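Local structure of 5-cytosine DNA methyltransferase (Entamoeba histolytica, 3QV2) at residues C159-R170 / G306-L317; K192-L200 / V225-C233. The protein probably transfers a methyl group from S-adenosyl-L-methionine to C5 of cytosine in tRNA or DNA, as a Dnmt2-type member of the C5-methyltransferase family. All blocks are in the same frame, centred on the assembly; numbering follows the deposited sequence.

Contact 1. Residues C159-R170 / G306-L317; sequences CSPIDIGIPNSR and GNSVSCFVIAQL. With SAH (S-adenosyl-L-homocysteine), chain B.
R170 leaves its backbone with CG trans to N (chi1 -168°) and stays extended out to NE, which carries its guanidinium to the chain at 306-308, where helix 298-306 gives way to the loop; V313, with CG1 likewise trans to N (chi1 176°), splits its methyls between C159 and P161. At the arginine end, NH2 gives a nearly straight bond to G306 O, 2.8 Å away. That oxygen lies in the guanidinium plane, although the donor stands well above the plane of the carbonyl. The same NH2 makes a weak, bent bond to S308 O, and a water that accepts from R170 NE donates to S308 O in turn. NH1 bonds F235 O, outside the two segments.

From there the contact turns apolar. V313 CG1 meets C159 SG at 3.6 Å, while CG2 lies against P161 CA. P161 CG sits 3.5 Å from S310 OG, the hydroxyl oxygen of the N-cap residue of helix 311-321, which accepts a weak bond from V313 N. I164 CD1 touches both V313 CA and Q316 NE2, an amide nitrogen held by H189 O and E191 OE1. I166 CD1 stands over the centre of the F312 ring, 3.7 Å from the centroid, in a CH-pi contact with the side chains crossing almost perpendicularly.

S308 CA and V309 CG1 on the far side of this loop pack on S-adenosyl-L-homocysteine, with S308 CA 3.7 Å from ligand atom O. The turn after strand 153-159 thus seats the start of the C-terminal helix of the Rossmann-like methyltransferase fold. Chemically, a cationic side chain gathers two buried carbonyls just behind the cofactor pocket, which would fix the path of the loop lining it, while the helix rests mainly on apolar side chains, the sulfur of C159 among them.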
loop_
_atom_site.group_PDB
_atom_site.type_symbol
_atom_site.label_atom_id
_atom_site.label_comp_id
_atom_site.label_asym_id
_atom_site.label_seq_id
_atom_site.Cartn_x
_atom_site.Cartn_y
_atom_site.Cartn_z
ATOM N N CYS A 159 4.566 2.615 11.141
ATOM C CA CYS A 159 4.463 4.063 11.004
ATOM C C CYS A 159 3.339 4.476 10.062
ATOM O O CYS A 159 2.760 3.643 9.365
ATOM C CB CYS A 159 5.793 4.652 10.528
ATOM S SG CYS A 159 6.304 4.106 8.885
ATOM N N SER A 160 3.042 5.772 10.044
ATOM C CA SER A 160 1.959 6.313 9.232
ATOM C C SER A 160 2.466 7.487 8.399
ATOM O O SER A 160 3.431 8.149 8.779
ATOM C CB SER A 160 0.803 6.760 10.132
ATOM O OG SER A 160 -0.272 7.287 9.376
ATOM N N PRO A 161 1.822 7.742 7.248
ATOM C CA PRO A 161 2.218 8.851 6.371
ATOM C C PRO A 161 2.259 10.197 7.094
ATOM O O PRO A 161 3.065 11.055 6.735
ATOM C CB PRO A 161 1.122 8.855 5.304
ATOM C CG PRO A 161 0.666 7.440 5.244
ATOM C CD PRO A 161 0.737 6.937 6.660
ATOM N N ILE A 162 1.402 10.377 8.094
ATOM C CA ILE A 162 1.377 11.627 8.846
ATOM C C ILE A 162 2.696 11.855 9.575
ATOM O O ILE A 162 3.067 12.992 9.871
ATOM C CB ILE A 162 0.225 11.659 9.869
ATOM C CG1 ILE A 162 0.442 10.606 10.956
ATOM C CG2 ILE A 162 -1.111 11.454 9.174
ATOM C CD1 ILE A 162 -0.517 10.727 12.121
ATOM N N ASP A 163 3.404 10.766 9.856
ATOM C CA ASP A 163 4.682 10.840 10.554
ATOM C C ASP A 163 5.737 11.571 9.728
ATOM O O ASP A 163 6.671 12.151 10.280
ATOM C CB ASP A 163 5.171 9.441 10.938
ATOM C CG ASP A 163 4.247 8.752 11.923
ATOM O OD1 ASP A 163 3.513 9.462 12.641
ATOM O OD2 ASP A 163 4.255 7.505 11.979
ATOM N N ILE A 164 5.583 11.544 8.407
ATOM C CA ILE A 164 6.498 12.261 7.524
ATOM C C ILE A 164 5.824 13.443 6.827
ATOM O O ILE A 164 6.289 13.910 5.789
ATOM C CB ILE A 164 7.134 11.333 6.468
ATOM C CG1 ILE A 164 6.053 10.646 5.633
ATOM C CG2 ILE A 164 8.039 10.306 7.133
ATOM C CD1 ILE A 164 6.601 9.764 4.533
ATOM N N GLY A 165 4.722 13.916 7.399
ATOM C CA GLY A 165 4.085 15.136 6.933
ATOM C C GLY A 165 3.067 14.969 5.820
ATOM O O GLY A 165 2.687 15.946 5.174
ATOM N N ILE A 166 2.623 13.738 5.591
ATOM C CA ILE A 166 1.583 13.484 4.601
ATOM C C ILE A 166 0.220 13.426 5.283
ATOM O O ILE A 166 0.010 12.626 6.192
ATOM C CB ILE A 166 1.840 12.177 3.827
ATOM C CG1 ILE A 166 3.201 12.232 3.128
ATOM C CG2 ILE A 166 0.734 11.931 2.813
ATOM C CD1 ILE A 166 3.329 13.362 2.129
ATOM N N PRO A 167 -0.713 14.285 4.842
ATOM C CA PRO A 167 -2.040 14.414 5.456
ATOM C C PRO A 167 -2.934 13.199 5.209
ATOM O O PRO A 167 -3.984 13.322 4.579
ATOM C CB PRO A 167 -2.621 15.652 4.766
ATOM C CG PRO A 167 -1.940 15.694 3.447
ATOM C CD PRO A 167 -0.543 15.198 3.699
ATOM N N ASN A 168 -2.516 12.041 5.708
ATOM C CA ASN A 168 -3.310 10.824 5.585
ATOM C C ASN A 168 -2.880 9.759 6.583
ATOM O O ASN A 168 -1.705 9.399 6.655
ATOM C CB ASN A 168 -3.238 10.268 4.162
ATOM C CG ASN A 168 -4.017 8.974 4.004
ATOM O OD1 ASN A 168 -3.441 7.886 3.990
ATOM N ND2 ASN A 168 -5.335 9.089 3.892
ATOM N N SER A 169 -3.839 9.257 7.352
ATOM C CA SER A 169 -3.558 8.220 8.332
ATOM C C SER A 169 -3.672 6.832 7.721
ATOM O O SER A 169 -4.764 6.382 7.378
ATOM C CB SER A 169 -4.499 8.345 9.530
ATOM O OG SER A 169 -4.275 9.557 10.228
ATOM N N ARG A 170 -2.535 6.159 7.581
ATOM C CA ARG A 170 -2.517 4.789 7.085
ATOM C C ARG A 170 -1.422 3.996 7.786
ATOM O O ARG A 170 -0.414 3.636 7.179
ATOM C CB ARG A 170 -2.314 4.760 5.567
ATOM C CG ARG A 170 -2.565 3.395 4.940
ATOM C CD ARG A 170 -2.385 3.430 3.431
ATOM N NE ARG A 170 -2.719 2.149 2.815
ATOM C CZ ARG A 170 -3.927 1.833 2.361
ATOM N NH1 ARG A 170 -4.919 2.706 2.450
ATOM N NH2 ARG A 170 -4.142 0.642 1.816
ATOM N N GLY A 306 -7.691 1.334 -2.392
ATOM C CA GLY A 306 -7.874 1.027 -0.985
ATOM C C GLY A 306 -6.939 -0.071 -0.520
ATOM O O GLY A 306 -6.566 -0.129 0.651
ATOM N N ASN A 307 -6.555 -0.946 -1.445
ATOM C CA ASN A 307 -5.672 -2.064 -1.132
ATOM C C ASN A 307 -4.199 -1.768 -1.407
ATOM O O ASN A 307 -3.339 -2.623 -1.188
ATOM C CB ASN A 307 -6.101 -3.316 -1.904
ATOM C CG ASN A 307 -7.376 -3.930 -1.361
ATOM O OD1 ASN A 307 -7.607 -3.940 -0.153
ATOM N ND2 ASN A 307 -8.213 -4.446 -2.254
ATOM N N SER A 308 -3.909 -0.560 -1.882
ATOM C CA SER A 308 -2.543 -0.194 -2.249
ATOM C C SER A 308 -1.716 0.224 -1.036
ATOM O O SER A 308 -1.903 -0.299 0.063
ATOM C CB SER A 308 -2.541 0.921 -3.298
ATOM O OG SER A 308 -3.000 2.140 -2.745
ATOM N N VAL A 309 -0.803 1.169 -1.241
ATOM C CA VAL A 309 0.136 1.570 -0.197
ATOM C C VAL A 309 0.410 3.070 -0.212
ATOM O O VAL A 309 -0.086 3.797 -1.074
ATOM C CB VAL A 309 1.488 0.846 -0.363
ATOM C CG1 VAL A 309 1.319 -0.661 -0.222
ATOM C CG2 VAL A 309 2.111 1.197 -1.704
ATOM N N SER A 310 1.205 3.523 0.752
ATOM C CA SER A 310 1.683 4.899 0.776
ATOM C C SER A 310 3.085 4.965 0.186
ATOM O O SER A 310 4.073 4.740 0.886
ATOM C CB SER A 310 1.697 5.442 2.205
ATOM O OG SER A 310 2.345 6.703 2.263
ATOM N N CYS A 311 3.167 5.265 -1.107
ATOM C CA CYS A 311 4.450 5.335 -1.794
ATOM C C CYS A 311 5.399 6.300 -1.096
ATOM O O CYS A 311 6.612 6.094 -1.094
ATOM C CB CYS A 311 4.257 5.745 -3.254
ATOM S SG CYS A 311 3.214 4.617 -4.202
ATOM N N PHE A 312 4.840 7.350 -0.503
ATOM C CA PHE A 312 5.631 8.309 0.260
ATOM C C PHE A 312 6.461 7.611 1.331
ATOM O O PHE A 312 7.681 7.755 1.376
ATOM C CB PHE A 312 4.730 9.362 0.914
ATOM C CG PHE A 312 4.192 10.386 -0.044
ATOM C CD1 PHE A 312 5.035 11.321 -0.623
ATOM C CD2 PHE A 312 2.843 10.427 -0.351
ATOM C CE1 PHE A 312 4.544 12.269 -1.501
ATOM C CE2 PHE A 312 2.347 11.373 -1.226
ATOM C CZ PHE A 312 3.198 12.294 -1.803
ATOM N N VAL A 313 5.785 6.855 2.191
ATOM C CA VAL A 313 6.436 6.174 3.305
ATOM C C VAL A 313 7.416 5.106 2.831
ATOM O O VAL A 313 8.566 5.063 3.273
ATOM C CB VAL A 313 5.401 5.516 4.238
ATOM C CG1 VAL A 313 6.098 4.726 5.331
ATOM C CG2 VAL A 313 4.481 6.569 4.837
ATOM N N ILE A 314 6.955 4.244 1.932
ATOM C CA ILE A 314 7.770 3.136 1.450
ATOM C C ILE A 314 9.038 3.624 0.753
ATOM O O ILE A 314 10.084 2.979 0.829
ATOM C CB ILE A 314 6.974 2.221 0.500
ATOM C CG1 ILE A 314 5.768 1.624 1.227
ATOM C CG2 ILE A 314 7.864 1.118 -0.044
ATOM C CD1 ILE A 314 4.959 0.667 0.381
ATOM N N ALA A 315 8.944 4.764 0.077
ATOM C CA ALA A 315 10.098 5.339 -0.604
ATOM C C ALA A 315 11.234 5.586 0.379
ATOM O O ALA A 315 12.387 5.257 0.105
ATOM C CB ALA A 315 9.716 6.629 -1.310
ATOM N N GLN A 316 10.901 6.163 1.529
ATOM C CA GLN A 316 11.905 6.458 2.545
ATOM C C GLN A 316 12.474 5.188 3.172
ATOM O O GLN A 316 13.672 5.106 3.443
ATOM C CB GLN A 316 11.330 7.369 3.633
ATOM C CG GLN A 316 10.981 8.765 3.150
ATOM C CD GLN A 316 10.820 9.750 4.290
ATOM O OE1 GLN A 316 11.305 9.519 5.397
ATOM N NE2 GLN A 316 10.136 10.857 4.024
ATOM N N LEU A 317 11.614 4.201 3.397
ATOM C CA LEU A 317 12.037 2.953 4.023
ATOM C C LEU A 317 12.904 2.114 3.088
ATOM O O LEU A 317 13.820 1.423 3.531
ATOM C CB LEU A 317 10.823 2.151 4.496
ATOM C CG LEU A 317 9.937 2.876 5.511
ATOM C CD1 LEU A 317 8.779 1.996 5.938
ATOM C CD2 LEU A 317 10.757 3.310 6.718
HETATM N N SAH B . 0.718 -3.495 -2.868
HETATM C CA SAH B . -0.096 -3.629 -4.061
HETATM C CB SAH B . -1.361 -4.425 -3.771
HETATM C CG SAH B . -1.339 -5.451 -2.664
HETATM S SD SAH B . -2.885 -6.305 -2.296
HETATM C C SAH B . -0.421 -2.258 -4.599
HETATM O O SAH B . -1.479 -2.080 -5.267
HETATM O OXT SAH B . 0.376 -1.282 -4.384
HETATM C "C5'" SAH B . -2.622 -8.063 -2.400
HETATM C "C4'" SAH B . -2.591 -8.690 -3.745
HETATM O "O4'" SAH B . -2.121 -9.986 -3.615
HETATM C "C3'" SAH B . -3.951 -8.770 -4.283
HETATM O "O3'" SAH B . -4.074 -7.923 -5.374
HETATM C "C2'" SAH B . -4.169 -10.135 -4.688
HETATM O "O2'" SAH B . -4.657 -10.172 -5.983
HETATM C "C1'" SAH B . -2.846 -10.762 -4.620
HETATM N N9 SAH B . -2.941 -12.168 -4.348
HETATM C C8 SAH B . -3.644 -12.828 -3.418
HETATM N N7 SAH B . -3.390 -14.137 -3.578
HETATM C C5 SAH B . -2.528 -14.287 -4.613
HETATM C C6 SAH B . -1.933 -15.399 -5.212
HETATM N N6 SAH B . -2.206 -16.731 -4.731
HETATM N N1 SAH B . -1.102 -15.196 -6.250
HETATM C C2 SAH B . -0.834 -13.968 -6.715
HETATM N N3 SAH B . -1.392 -12.889 -6.155
HETATM C C4 SAH B . -2.234 -13.020 -5.114
HETATM O O HOH W 1 -1.100 -0.239 2.667
#

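Contact 2. Residues K192-L200 / V225-C233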
loop_
_atom_site.group_PDB
_atom_site.type_symbol
_atom_site.label_atom_id
_atom_site.label_comp_id
_atom_site.label_asym_id
_atom_site.label_seq_id
_atom_site.Cartn_x
_atom_site.Cartn_y
_atom_site.Cartn_z
ATOM N N LYS A 192 8.194 17.565 1.886
ATOM C CA LYS A 192 7.884 18.949 1.550
ATOM C C LYS A 192 6.483 19.291 2.035
ATOM O O LYS A 192 5.517 18.620 1.673
ATOM C CB LYS A 192 7.977 19.160 0.040
ATOM C CG LYS A 192 9.326 18.787 -0.552
ATOM C CD LYS A 192 10.340 19.901 -0.369
ATOM C CE LYS A 192 10.074 21.047 -1.334
ATOM N NZ LYS A 192 10.213 20.617 -2.754
ATOM N N GLU A 193 6.374 20.330 2.858
ATOM C CA GLU A 193 5.092 20.679 3.462
ATOM C C GLU A 193 3.948 20.602 2.458
ATOM O O GLU A 193 4.089 20.988 1.297
ATOM C CB GLU A 193 5.132 22.070 4.099
ATOM C CG GLU A 193 3.870 22.405 4.880
ATOM C CD GLU A 193 3.648 23.897 5.041
ATOM O OE1 GLU A 193 4.473 24.683 4.532
ATOM O OE2 GLU A 193 2.640 24.282 5.672
ATOM N N SER A 194 2.812 20.093 2.916
ATOM C CA SER A 194 1.635 19.995 2.073
ATOM C C SER A 194 0.379 19.915 2.928
ATOM O O SER A 194 0.418 19.437 4.062
ATOM C CB SER A 194 1.727 18.768 1.166
ATOM O OG SER A 194 1.686 17.574 1.930
ATOM N N MET A 195 -0.729 20.395 2.378
ATOM C CA MET A 195 -2.020 20.296 3.039
ATOM C C MET A 195 -2.940 19.456 2.163
ATOM O O MET A 195 -2.577 19.089 1.046
ATOM C CB MET A 195 -2.619 21.688 3.255
ATOM C CG MET A 195 -3.053 21.971 4.689
ATOM S SD MET A 195 -1.674 22.099 5.846
ATOM C CE MET A 195 -0.837 23.554 5.220
ATOM N N ILE A 196 -4.128 19.145 2.673
ATOM C CA ILE A 196 -5.113 18.399 1.899
ATOM C C ILE A 196 -5.388 19.121 0.586
ATOM O O ILE A 196 -5.737 18.500 -0.421
ATOM C CB ILE A 196 -6.430 18.238 2.677
ATOM C CG1 ILE A 196 -6.175 17.593 4.041
ATOM C CG2 ILE A 196 -7.434 17.423 1.871
ATOM C CD1 ILE A 196 -7.438 17.321 4.823
ATOM N N SER A 197 -5.216 20.438 0.608
ATOM C CA SER A 197 -5.438 21.275 -0.565
ATOM C C SER A 197 -4.643 20.787 -1.775
ATOM O O SER A 197 -5.154 20.754 -2.893
ATOM C CB SER A 197 -5.059 22.726 -0.254
ATOM O OG SER A 197 -5.558 23.131 1.012
ATOM N N ASN A 198 -3.391 20.402 -1.540
ATOM C CA ASN A 198 -2.469 20.043 -2.617
ATOM C C ASN A 198 -2.886 18.826 -3.445
ATOM O O ASN A 198 -2.370 18.610 -4.541
ATOM C CB ASN A 198 -1.057 19.830 -2.062
ATOM C CG ASN A 198 -0.479 21.087 -1.437
ATOM O OD1 ASN A 198 -0.657 21.340 -0.245
ATOM N ND2 ASN A 198 0.223 21.880 -2.240
ATOM N N TYR A 199 -3.818 18.035 -2.926
ATOM C CA TYR A 199 -4.178 16.778 -3.573
ATOM C C TYR A 199 -5.548 16.822 -4.242
ATOM O O TYR A 199 -5.963 15.862 -4.890
ATOM C CB TYR A 199 -4.131 15.633 -2.559
ATOM C CG TYR A 199 -2.828 15.548 -1.789
ATOM C CD1 TYR A 199 -2.625 16.305 -0.642
ATOM C CD2 TYR A 199 -1.804 14.710 -2.210
ATOM C CE1 TYR A 199 -1.439 16.231 0.064
ATOM C CE2 TYR A 199 -0.614 14.629 -1.510
ATOM C CZ TYR A 199 -0.438 15.392 -0.374
ATOM O OH TYR A 199 0.742 15.321 0.332
ATOM N N LEU A 200 -6.245 17.943 -4.091
ATOM C CA LEU A 200 -7.611 18.067 -4.586
ATOM C C LEU A 200 -7.675 18.354 -6.081
ATOM O O LEU A 200 -6.996 19.253 -6.573
ATOM C CB LEU A 200 -8.335 19.183 -3.834
ATOM C CG LEU A 200 -8.427 19.037 -2.316
ATOM C CD1 LEU A 200 -9.005 20.296 -1.686
ATOM C CD2 LEU A 200 -9.259 17.819 -1.949
ATOM N N VAL A 225 -13.563 16.280 6.523
ATOM C CA VAL A 225 -12.405 17.165 6.551
ATOM C C VAL A 225 -12.519 18.296 5.534
ATOM O O VAL A 225 -13.193 18.166 4.511
ATOM C CB VAL A 225 -11.102 16.390 6.276
ATOM C CG1 VAL A 225 -10.847 15.372 7.375
ATOM C CG2 VAL A 225 -11.166 15.711 4.918
ATOM N N GLY A 226 -11.856 19.410 5.829
ATOM C CA GLY A 226 -11.778 20.532 4.914
ATOM C C GLY A 226 -10.382 20.633 4.330
ATOM O O GLY A 226 -9.481 19.905 4.742
ATOM N N LYS A 227 -10.197 21.539 3.377
ATOM C CA LYS A 227 -8.926 21.654 2.671
ATOM C C LYS A 227 -7.744 21.937 3.594
ATOM O O LYS A 227 -6.590 21.766 3.197
ATOM C CB LYS A 227 -9.011 22.728 1.583
ATOM C CG LYS A 227 -9.321 24.121 2.104
ATOM C CD LYS A 227 -9.500 25.102 0.958
ATOM C CE LYS A 227 -10.627 24.668 0.033
ATOM N NZ LYS A 227 -10.834 25.630 -1.085
ATOM N N ASP A 228 -8.025 22.361 4.823
ATOM C CA ASP A 228 -6.962 22.733 5.755
ATOM C C ASP A 228 -6.820 21.788 6.949
ATOM O O ASP A 228 -5.848 21.874 7.700
ATOM C CB ASP A 228 -7.150 24.176 6.239
ATOM C CG ASP A 228 -6.814 25.197 5.169
ATOM O OD1 ASP A 228 -6.050 24.853 4.243
ATOM O OD2 ASP A 228 -7.308 26.341 5.256
ATOM N N ASP A 229 -7.782 20.885 7.120
ATOM C CA ASP A 229 -7.776 19.969 8.260
ATOM C C ASP A 229 -6.515 19.110 8.325
ATOM O O ASP A 229 -5.870 18.858 7.308
ATOM C CB ASP A 229 -9.030 19.093 8.262
ATOM C CG ASP A 229 -10.225 19.794 8.877
ATOM O OD1 ASP A 229 -10.272 19.899 10.120
ATOM O OD2 ASP A 229 -11.116 20.240 8.127
ATOM N N LYS A 230 -6.177 18.662 9.530
ATOM C CA LYS A 230 -4.925 17.948 9.778
ATOM C C LYS A 230 -4.640 16.819 8.790
ATOM O O LYS A 230 -3.558 16.761 8.202
ATOM C CB LYS A 230 -4.883 17.403 11.209
ATOM C CG LYS A 230 -4.632 18.460 12.270
ATOM C CD LYS A 230 -4.407 17.826 13.634
ATOM C CE LYS A 230 -4.108 18.875 14.696
ATOM N NZ LYS A 230 -3.853 18.258 16.028
ATOM N N ARG A 231 -5.607 15.926 8.609
ATOM C CA ARG A 231 -5.382 14.739 7.795
ATOM C C ARG A 231 -6.678 14.094 7.311
ATOM O O ARG A 231 -7.770 14.443 7.760
ATOM C CB ARG A 231 -4.571 13.707 8.584
ATOM C CG ARG A 231 -5.422 12.777 9.439
ATOM C CD ARG A 231 -6.187 13.533 10.518
ATOM N NE ARG A 231 -7.129 12.664 11.219
ATOM C CZ ARG A 231 -8.431 12.597 10.955
ATOM N NH1 ARG A 231 -8.960 13.359 10.006
ATOM N NH2 ARG A 231 -9.206 11.772 11.644
ATOM N N THR A 232 -6.534 13.149 6.388
ATOM C CA THR A 232 -7.643 12.322 5.934
ATOM C C THR A 232 -7.510 10.929 6.539
ATOM O O THR A 232 -6.404 10.479 6.839
ATOM C CB THR A 232 -7.653 12.197 4.404
ATOM O OG1 THR A 232 -6.383 11.706 3.958
ATOM C CG2 THR A 232 -7.921 13.548 3.759
ATOM N N CYS A 233 -8.635 10.243 6.716
ATOM C CA CYS A 233 -8.615 8.895 7.275
ATOM C C CYS A 233 -8.116 7.874 6.260
ATOM O O CYS A 233 -7.994 8.171 5.072
ATOM C CB CYS A 233 -9.998 8.495 7.795
ATOM S SG CYS A 233 -10.477 9.314 9.335
#
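Residues 196-198, with helical backbone angles, lie against the type I beta turn from G226 to D229, with S197 and K227 closest at 4.8 Å between their CA atoms. K227 O is the polar meeting point. It takes a hydrogen bond from S197 OG at 2.8 Å, the hydroxyl coming from above the carbonyl plane, and a weak, bent one from S197 N. With OG beside its own backbone N (chi1 -44°), S197 turns both donors to the same oxygen.

I196 enters alongside. Its CD1 comes within 3.3 Å of both G226 O and D229 O, and it also touches V225 CB and T232 CG2; the methyl is thus surrounded by the turn and the chain leaving it. At the outer margin, M195 CG rests near K227 O, while L200 CD1 packs on K227 CB with the two side chains roughly perpendicular.

N198 OD1 accepts from M195 N at 2.8 Å, which, with the N198 N to M195 O bond, closes the turn in 192-200, and S194 OG shares a hydrogen bond with Y199 OH. Across from it, G226 N approaches D229 OD2 from the anti side of the carboxylate, at 2.6 Å, and F257 N bonds the same oxygen.

This is structural packing away from the annotated sites, joining the loop that follows strand 172-178 to strand 224-226 and the turn that follows it. Its chemistry is a single carbonyl held by a serine hydroxyl, with only weak help from the same residue's N-H, beside an isoleucine methyl set among backbone oxygens, so the turn is met largely through its backbone oxygens.

How the contacts relate
Contact 1 is buried, about 8 Å from the centre of the chain, and ties the six-stranded sheet's edge to the C-terminal helix and the cofactor loop; contact 2 is partly buried, about 19 Å out, and belongs to the region around the small sheet. The first uses an arginine and a broad apolar surface, the second a serine and one isoleucine against a turn. They share no segment, yet touch directly: N168 ND2 of contact 1 probably bonds T232 OG1 of contact 2, S169 N probably bonds T232 O, and P167 packs on Y199. Segment 159-170 therefore joins both regions, with C159, P161, I164, I166 and R170 meeting 306-317, and P167-S169 meeting contact 2.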